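Side-chain contacts in ubiquitin-like-specific protease 2 (Saccharomyces cerevisiae, PDB 5LNB), which acts as a cysteine protease of the peptidase C48 family that removes SUMO from proteins, the chain here containing its catalytic domain: residues 40-43 and 49-52; 92-97 and 175-180; 204-209 and 220-225. One frame throughout, in Å; residues are numbered along the deposited sequence.

Contact 1 of 3, residues 40-43 and 49-52; sequences FKCL and VNDS
Cys42 and Val49 bring the two backbones closest, their CA atoms 5.7 Å apart, as the chain leaves a short 3-10 turn at 41-42 and comes back to enter helix 51-67. The turn is closed by Leu43 N bonding to Phe40 O. Cys42 aims its thiol across the gap, and with SG turned between its own backbone N and carbonyl carbon (chi1 74°) the sulfur comes against the backbone of the other segment, 3.9 Å from Val49 CA. It also lies above the plane of the Asn50 amide, with SG 3.5 Å from Asn50 ND2. Asn50 is the N-cap of helix 51-67: its OD1 accepts from Ile53 N, satisfying an amide of the first turn that has no carbonyl before it in the helix. A chi1 of 58° swings the carboxamide to that position, and it leaves ND2 facing the other segment and within a weak bond of Asp39 O, in helix 37-40 just before the 3-10 turn. Beside the thiol, Leu43 packs on Leu268 and Leu272 of helix 264-285, and Cys42 and Leu43 both touch Ile53.

Contact 2 of 3, residues 92-97 and 175-180; sequences ADYYSN and IDPIKE
Tyr94 lays one face of its ring on Pro177, and this pair carries most of the apolar contact. Pro177 CB stands 4.0 Å from the centroid of the Tyr94 ring, only 10° off the ring normal, a CH-pi contact centred over the face. Further along the ring the proline's next carbon takes over, with CG 3.9 Å from Tyr94 CZ. The tyrosine can lie this way because its CG is anti to the carbonyl carbon (chi1 -68°), which carries the ring out to the other helix. Glu180, one turn on from Pro177, touches the ring obliquely, its CB 4.3 Å from Tyr94 CD2; the carboxylate then leads away to a salt bridge with Lys196.

The polar link across the contact is made through water. A water 3.0 Å from Tyr94 OH donates to Asp176 OD1 at 2.7 Å, so the phenol is tied to the residue just before the proline. The other carboxylate oxygen, Asp176 OD2, pairs with Lys196, the same lysine that Glu180 meets.

Capping is the third kind of interaction. Asp93 stands at the N-cap of the weakly bonded helix 94-98, and its OD1 accepts from Ser96 N at 3.1 Å, the donor coming from above the carboxylate plane.

At Pro177 helix 172-190 is kinked: the proline nitrogen has no hydrogen to give, and Ile178 N bonds to Ile175 O, three residues back instead of four. On the helix's inner side, Ile175 and Ile178 pack on strand 159-164. The contact thus adds a short peripheral helix to one that lies against the central mixed sheet, the layered helix-and-sheet build of the papain-like cysteine proteases.

Contact 3 of 3, residues 204-209 and 220-225; sequences CPVPQQ and ILNIRK
Val206 rests on the side-chain amide of Asn222, whose backbone is the nearest on the helix, CA to CA 7.3 Å. The valine presents both methyls: CG1 sits almost directly over the amide carbon, 3.7 Å from Asn222 CG, while CG2 comes to 3.5 Å from Asn222 ND2. Its chi1 of -74° puts CG1 beside the backbone N and turns CG2 in between N and the carbonyl carbon, so that the fork straddles the amide nitrogen. Asn222 reaches out from helix 215-228 with CG anti to its carbonyl carbon (chi1 -71°), and a chi2 of -22° sets the flat group face-on to the valine. On the oxygen side, Pro207 runs alongside, its CD 3.9 Å from Asn222 OD1.

Both ends of the buried amide have polar partners. OD1 accepts from Arg261 NH2, and ND2 donates to a water at 3.0 Å, which in turn donates to Pro207 O at 2.7 Å. A leucine in place of Asn222 would remove both polar ends, and Arg261 would probably be left without this acceptor and the water without its donor on the helix.

Phe164 of strand 159-164 touches Val206 and Asn222 alike. The contact pins the loop after strand 199-203 against the central helix of the papain-like fold, at whose N-terminal end C48 proteases carry their nucleophilic cysteine.

In the fold
From the N terminus, contact 1 comes first and closes a short loop, five residues between its segments, leading into helix 51-67 beside the long helix 264-285. Contact 2 spans far more chain: the 77 residues between its segments take in strands 112-119, 122-129 and 159-164 before helix 172-190 meets the short helix 94-98 and its lead-in. Contact 3 then folds the loop after strand 199-203 onto helix 215-228 with ten residues between. The three follow in series, none nesting or crossing. Contacts 1 and 3, centres 18 Å apart, are joined by helix 51-67, on which Ile220 and Ile223 also pack; strand 159-164 stands between contacts 2 and 3, touched from both.

Contact 1 of 3, residues 40-43 and 49-52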
loop_
_atom_site.group_PDB
_atom_site.type_symbol
_atom_site.label_atom_id
_atom_site.label_comp_id
_atom_site.label_asym_id
_atom_site.label_seq_id
_atom_site.Cartn_x
_atom_site.Cartn_y
_atom_site.Cartn_z
ATOM N N PHE A 40 12.533 6.031 -11.405
ATOM C CA PHE A 40 13.580 6.026 -10.391
ATOM C C PHE A 40 13.963 7.442 -9.958
ATOM O O PHE A 40 14.316 7.664 -8.794
ATOM C CB PHE A 40 14.782 5.257 -10.961
ATOM C CG PHE A 40 16.016 5.287 -10.105
ATOM C CD1 PHE A 40 16.146 4.436 -9.017
ATOM C CD2 PHE A 40 17.066 6.135 -10.415
ATOM C CE1 PHE A 40 17.291 4.453 -8.236
ATOM C CE2 PHE A 40 18.209 6.153 -9.642
ATOM C CZ PHE A 40 18.323 5.310 -8.553
ATOM N N LYS A 41 13.885 8.416 -10.865
ATOM C CA LYS A 41 14.425 9.736 -10.561
ATOM C C LYS A 41 13.576 10.507 -9.554
ATOM O O LYS A 41 14.056 11.501 -8.997
ATOM C CB LYS A 41 14.571 10.556 -11.841
ATOM C CG LYS A 41 13.282 11.204 -12.296
ATOM C CD LYS A 41 13.434 11.762 -13.692
ATOM C CE LYS A 41 12.155 12.426 -14.156
ATOM N NZ LYS A 41 12.277 12.897 -15.564
ATOM N N CYS A 42 12.333 10.085 -9.309
ATOM C CA CYS A 42 11.522 10.779 -8.315
ATOM C C CYS A 42 12.034 10.553 -6.901
ATOM O O CYS A 42 11.657 11.305 -5.998
ATOM C CB CYS A 42 10.054 10.356 -8.425
ATOM S SG CYS A 42 9.685 8.710 -7.792
ATOM N N LEU A 43 12.896 9.555 -6.692
ATOM C CA LEU A 43 13.512 9.293 -5.396
ATOM C C LEU A 43 14.716 10.197 -5.119
ATOM O O LEU A 43 15.529 9.901 -4.232
ATOM C CB LEU A 43 13.917 7.817 -5.293
ATOM C CG LEU A 43 12.769 6.794 -5.369
ATOM C CD1 LEU A 43 13.292 5.363 -5.513
ATOM C CD2 LEU A 43 11.843 6.899 -4.159
ATOM N N VAL A 49 6.369 11.095 -5.372
ATOM C CA VAL A 49 6.604 9.684 -5.657
ATOM C C VAL A 49 5.527 9.203 -6.627
ATOM O O VAL A 49 4.336 9.245 -6.308
ATOM C CB VAL A 49 6.596 8.856 -4.364
ATOM C CG1 VAL A 49 6.707 7.392 -4.684
ATOM C CG2 VAL A 49 7.738 9.282 -3.451
ATOM N N ASN A 50 5.940 8.743 -7.810
ATOM C CA ASN A 50 4.948 8.352 -8.813
ATOM C C ASN A 50 4.376 6.957 -8.527
ATOM O O ASN A 50 4.838 6.227 -7.645
ATOM C CB ASN A 50 5.547 8.407 -10.223
ATOM C CG ASN A 50 6.768 7.518 -10.378
ATOM O OD1 ASN A 50 6.705 6.305 -10.168
ATOM N ND2 ASN A 50 7.890 8.122 -10.741
ATOM N N ASP A 51 3.334 6.598 -9.290
ATOM C CA ASP A 51 2.620 5.337 -9.071
ATOM C C ASP A 51 3.531 4.131 -9.257
ATOM O O ASP A 51 3.372 3.114 -8.568
ATOM C CB ASP A 51 1.438 5.229 -10.029
ATOM C CG ASP A 51 0.500 6.406 -9.932
ATOM O OD1 ASP A 51 0.058 6.721 -8.808
ATOM O OD2 ASP A 51 0.203 7.021 -10.977
ATOM N N SER A 52 4.460 4.204 -10.218
ATOM C CA SER A 52 5.325 3.064 -10.499
ATOM C C SER A 52 6.163 2.711 -9.283
ATOM O O SER A 52 6.252 1.541 -8.888
ATOM C CB SER A 52 6.229 3.367 -11.693
ATOM O OG SER A 52 5.452 3.632 -12.839
#

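Contact 2 of 3, residues 92-97 and 175-180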
loop_
_atom_site.group_PDB
_atom_site.type_symbol
_atom_site.label_atom_id
_atom_site.label_comp_id
_atom_site.label_asym_id
_atom_site.label_seq_id
_atom_site.Cartn_x
_atom_site.Cartn_y
_atom_site.Cartn_z
ATOM N N ALA A 92 -21.314 8.525 -10.025
ATOM C CA ALA A 92 -22.693 8.094 -10.203
ATOM C C ALA A 92 -22.889 6.620 -9.862
ATOM O O ALA A 92 -24.032 6.178 -9.718
ATOM C CB ALA A 92 -23.144 8.352 -11.641
ATOM N N ASP A 93 -21.806 5.853 -9.723
ATOM C CA ASP A 93 -21.893 4.407 -9.553
ATOM C C ASP A 93 -20.509 3.829 -9.283
ATOM O O ASP A 93 -19.864 3.287 -10.188
ATOM C CB ASP A 93 -22.515 3.773 -10.796
ATOM C CG ASP A 93 -22.825 2.293 -10.618
ATOM O OD1 ASP A 93 -22.285 1.658 -9.685
ATOM O OD2 ASP A 93 -23.610 1.762 -11.431
ATOM N N TYR A 94 -20.041 3.949 -8.040
ATOM C CA TYR A 94 -18.682 3.534 -7.718
ATOM C C TYR A 94 -18.415 2.103 -8.159
ATOM O O TYR A 94 -17.368 1.807 -8.746
ATOM C CB TYR A 94 -18.437 3.676 -6.215
ATOM C CG TYR A 94 -18.402 5.105 -5.728
ATOM C CD1 TYR A 94 -17.599 6.054 -6.344
ATOM C CD2 TYR A 94 -19.187 5.511 -4.648
ATOM C CE1 TYR A 94 -17.564 7.371 -5.894
ATOM C CE2 TYR A 94 -19.161 6.824 -4.192
ATOM C CZ TYR A 94 -18.343 7.745 -4.818
ATOM O OH TYR A 94 -18.314 9.043 -4.366
ATOM N N TYR A 95 -19.351 1.195 -7.881
ATOM C CA TYR A 95 -19.062 -0.214 -8.090
ATOM C C TYR A 95 -18.928 -0.541 -9.575
ATOM O O TYR A 95 -18.006 -1.260 -9.975
ATOM C CB TYR A 95 -20.136 -1.080 -7.430
ATOM C CG TYR A 95 -19.714 -2.516 -7.343
ATOM C CD1 TYR A 95 -18.617 -2.889 -6.575
ATOM C CD2 TYR A 95 -20.383 -3.501 -8.051
ATOM C CE1 TYR A 95 -18.211 -4.205 -6.508
ATOM C CE2 TYR A 95 -19.985 -4.816 -7.986
ATOM C CZ TYR A 95 -18.909 -5.165 -7.214
ATOM O OH TYR A 95 -18.512 -6.480 -7.163
ATOM N N SER A 96 -19.830 -0.012 -10.408
ATOM C CA SER A 96 -19.722 -0.235 -11.846
ATOM C C SER A 96 -18.347 0.133 -12.380
ATOM O O SER A 96 -17.893 -0.450 -13.370
ATOM C CB SER A 96 -20.786 0.569 -12.593
ATOM O OG SER A 96 -22.075 0.067 -12.304
ATOM N N ASN A 97 -17.677 1.109 -11.753
ATOM C CA ASN A 97 -16.389 1.570 -12.257
ATOM C C ASN A 97 -15.329 0.479 -12.162
ATOM O O ASN A 97 -14.470 0.369 -13.043
ATOM C CB ASN A 97 -15.934 2.819 -11.495
ATOM C CG ASN A 97 -16.826 4.019 -11.748
ATOM O OD1 ASN A 97 -17.489 4.099 -12.778
ATOM N ND2 ASN A 97 -16.838 4.966 -10.808
ATOM N N ILE A 175 -12.772 8.039 2.334
ATOM C CA ILE A 175 -12.961 6.629 2.636
ATOM C C ILE A 175 -14.399 6.179 2.401
ATOM O O ILE A 175 -14.645 4.972 2.258
ATOM C CB ILE A 175 -12.533 6.329 4.083
ATOM C CG1 ILE A 175 -11.021 6.534 4.231
ATOM C CG2 ILE A 175 -12.990 4.930 4.516
ATOM C CD1 ILE A 175 -10.192 5.807 3.210
ATOM N N ASP A 176 -15.352 7.109 2.338
ATOM C CA ASP A 176 -16.741 6.719 2.132
ATOM C C ASP A 176 -16.939 5.923 0.846
ATOM O O ASP A 176 -17.709 4.955 0.870
ATOM C CB ASP A 176 -17.649 7.957 2.163
ATOM C CG ASP A 176 -19.112 7.620 1.893
ATOM O OD1 ASP A 176 -19.552 7.735 0.723
ATOM O OD2 ASP A 176 -19.815 7.204 2.846
ATOM N N PRO A 177 -16.309 6.268 -0.280
ATOM C CA PRO A 177 -16.445 5.411 -1.469
ATOM C C PRO A 177 -15.985 3.988 -1.225
ATOM O O PRO A 177 -16.488 3.062 -1.870
ATOM C CB PRO A 177 -15.567 6.115 -2.511
ATOM C CG PRO A 177 -15.545 7.539 -2.079
ATOM C CD PRO A 177 -15.593 7.519 -0.577
ATOM N N ILE A 178 -15.036 3.775 -0.316
ATOM C CA ILE A 178 -14.591 2.412 -0.063
ATOM C C ILE A 178 -15.634 1.661 0.747
ATOM O O ILE A 178 -15.849 0.462 0.539
ATOM C CB ILE A 178 -13.211 2.401 0.620
ATOM C CG1 ILE A 178 -12.181 3.113 -0.263
ATOM C CG2 ILE A 178 -12.778 0.961 0.905
ATOM C CD1 ILE A 178 -10.793 3.178 0.333
ATOM N N LYS A 179 -16.304 2.349 1.674
ATOM C CA LYS A 179 -17.431 1.733 2.369
ATOM C C LYS A 179 -18.481 1.249 1.375
ATOM O O LYS A 179 -18.961 0.114 1.464
ATOM C CB LYS A 179 -18.049 2.718 3.355
ATOM C CG LYS A 179 -17.125 3.200 4.441
ATOM C CD LYS A 179 -17.930 3.737 5.610
ATOM C CE LYS A 179 -17.037 4.332 6.689
ATOM N NZ LYS A 179 -17.880 4.931 7.794
ATOM N N GLU A 180 -18.856 2.101 0.418
ATOM C CA GLU A 180 -19.900 1.717 -0.528
ATOM C C GLU A 180 -19.428 0.592 -1.439
ATOM O O GLU A 180 -20.201 -0.316 -1.774
ATOM C CB GLU A 180 -20.342 2.935 -1.341
ATOM C CG GLU A 180 -20.958 4.057 -0.483
ATOM C CD GLU A 180 -22.322 3.692 0.131
ATOM O OE1 GLU A 180 -23.056 2.852 -0.443
ATOM O OE2 GLU A 180 -22.665 4.257 1.195
HETATM O O HOH W 1 -19.108 9.215 -1.481
#

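Contact 3 of 3, residues 204-209 and 220-225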
loop_
_atom_site.group_PDB
_atom_site.type_symbol
_atom_site.label_atom_id
_atom_site.label_comp_id
_atom_site.label_asym_id
_atom_site.label_seq_id
_atom_site.Cartn_x
_atom_site.Cartn_y
_atom_site.Cartn_z
ATOM N N CYS A 204 -5.494 6.126 11.956
ATOM C CA CYS A 204 -4.417 5.486 12.693
ATOM C C CYS A 204 -3.182 6.367 12.718
ATOM O O CYS A 204 -2.721 6.806 11.659
ATOM C CB CYS A 204 -4.083 4.125 12.075
ATOM S SG CYS A 204 -5.488 2.996 12.107
ATOM N N PRO A 205 -2.608 6.623 13.895
ATOM C CA PRO A 205 -1.441 7.515 13.978
ATOM C C PRO A 205 -0.177 6.873 13.414
ATOM O O PRO A 205 0.184 5.748 13.764
ATOM C CB PRO A 205 -1.311 7.785 15.482
ATOM C CG PRO A 205 -1.910 6.586 16.118
ATOM C CD PRO A 205 -3.040 6.150 15.219
ATOM N N VAL A 206 0.499 7.614 12.542
ATOM C CA VAL A 206 1.814 7.265 12.014
ATOM C C VAL A 206 2.681 8.514 12.123
ATOM O O VAL A 206 2.140 9.608 12.329
ATOM C CB VAL A 206 1.727 6.778 10.559
ATOM C CG1 VAL A 206 1.137 5.363 10.488
ATOM C CG2 VAL A 206 0.921 7.775 9.715
ATOM N N PRO A 207 4.004 8.429 11.978
ATOM C CA PRO A 207 4.817 9.646 12.078
ATOM C C PRO A 207 4.259 10.723 11.161
ATOM O O PRO A 207 3.797 10.448 10.054
ATOM C CB PRO A 207 6.215 9.191 11.640
ATOM C CG PRO A 207 6.205 7.690 11.833
ATOM C CD PRO A 207 4.795 7.274 11.520
ATOM N N GLN A 208 4.253 11.950 11.649
ATOM C CA GLN A 208 3.717 13.076 10.909
ATOM C C GLN A 208 4.848 14.006 10.499
ATOM O O GLN A 208 5.749 14.302 11.292
ATOM C CB GLN A 208 2.677 13.832 11.740
ATOM C CG GLN A 208 1.492 12.940 12.099
ATOM C CD GLN A 208 0.357 13.697 12.729
ATOM O OE1 GLN A 208 -0.776 13.651 12.243
ATOM N NE2 GLN A 208 0.646 14.399 13.823
ATOM N N GLN A 209 4.789 14.451 9.256
ATOM C CA GLN A 209 5.751 15.373 8.679
ATOM C C GLN A 209 5.019 16.106 7.562
ATOM O O GLN A 209 4.446 15.456 6.681
ATOM C CB GLN A 209 6.986 14.618 8.169
ATOM C CG GLN A 209 8.296 15.409 8.213
ATOM C CD GLN A 209 8.390 16.427 7.098
ATOM O OE1 GLN A 209 7.795 16.247 6.033
ATOM N NE2 GLN A 209 9.132 17.512 7.338
ATOM N N ILE A 220 4.896 4.008 1.705
ATOM C CA ILE A 220 5.728 2.824 1.518
ATOM C C ILE A 220 6.223 2.304 2.864
ATOM O O ILE A 220 6.118 1.108 3.163
ATOM C CB ILE A 220 6.894 3.145 0.565
ATOM C CG1 ILE A 220 6.369 3.404 -0.856
ATOM C CG2 ILE A 220 7.975 2.033 0.599
ATOM C CD1 ILE A 220 7.403 4.010 -1.807
ATOM N N LEU A 221 6.757 3.196 3.707
ATOM C CA LEU A 221 7.364 2.724 4.945
ATOM C C LEU A 221 6.329 2.356 5.996
ATOM O O LEU A 221 6.589 1.479 6.828
ATOM C CB LEU A 221 8.345 3.760 5.484
ATOM C CG LEU A 221 9.731 3.490 4.862
ATOM C CD1 LEU A 221 9.963 4.283 3.582
ATOM C CD2 LEU A 221 10.843 3.692 5.846
ATOM N N ASN A 222 5.149 2.984 5.966
ATOM C CA ASN A 222 4.098 2.604 6.901
ATOM C C ASN A 222 3.546 1.226 6.559
ATOM O O ASN A 222 3.354 0.386 7.448
ATOM C CB ASN A 222 2.989 3.660 6.904
ATOM C CG ASN A 222 3.430 4.967 7.563
ATOM O OD1 ASN A 222 4.368 4.987 8.368
ATOM N ND2 ASN A 222 2.761 6.056 7.219
ATOM N N ILE A 223 3.313 0.970 5.271
ATOM C CA ILE A 223 2.901 -0.363 4.842
ATOM C C ILE A 223 3.988 -1.377 5.161
ATOM O O ILE A 223 3.715 -2.466 5.677
ATOM C CB ILE A 223 2.545 -0.354 3.343
ATOM C CG1 ILE A 223 1.225 0.410 3.132
ATOM C CG2 ILE A 223 2.477 -1.782 2.808
ATOM C CD1 ILE A 223 0.822 0.620 1.696
ATOM N N ARG A 224 5.240 -1.031 4.872
ATOM C CA ARG A 224 6.343 -1.924 5.195
ATOM C C ARG A 224 6.353 -2.272 6.675
ATOM O O ARG A 224 6.500 -3.441 7.048
ATOM C CB ARG A 224 7.670 -1.285 4.797
ATOM C CG ARG A 224 8.867 -2.123 5.207
ATOM C CD ARG A 224 10.179 -1.464 4.822
ATOM N NE ARG A 224 11.306 -2.302 5.200
ATOM C CZ ARG A 224 12.579 -1.918 5.138
ATOM N NH1 ARG A 224 12.887 -0.695 4.724
ATOM N NH2 ARG A 224 13.543 -2.754 5.497
ATOM N N LYS A 225 6.206 -1.263 7.540
ATOM C CA LYS A 225 6.210 -1.528 8.976
ATOM C C LYS A 225 5.034 -2.415 9.368
ATOM O O LYS A 225 5.187 -3.355 10.152
ATOM C CB LYS A 225 6.179 -0.217 9.757
ATOM C CG LYS A 225 6.070 -0.392 11.267
ATOM C CD LYS A 225 7.269 -1.124 11.850
ATOM C CE LYS A 225 8.575 -0.430 11.469
ATOM N NZ LYS A 225 9.740 -0.947 12.253
HETATM O O HOH W 2 4.158 8.502 8.241
#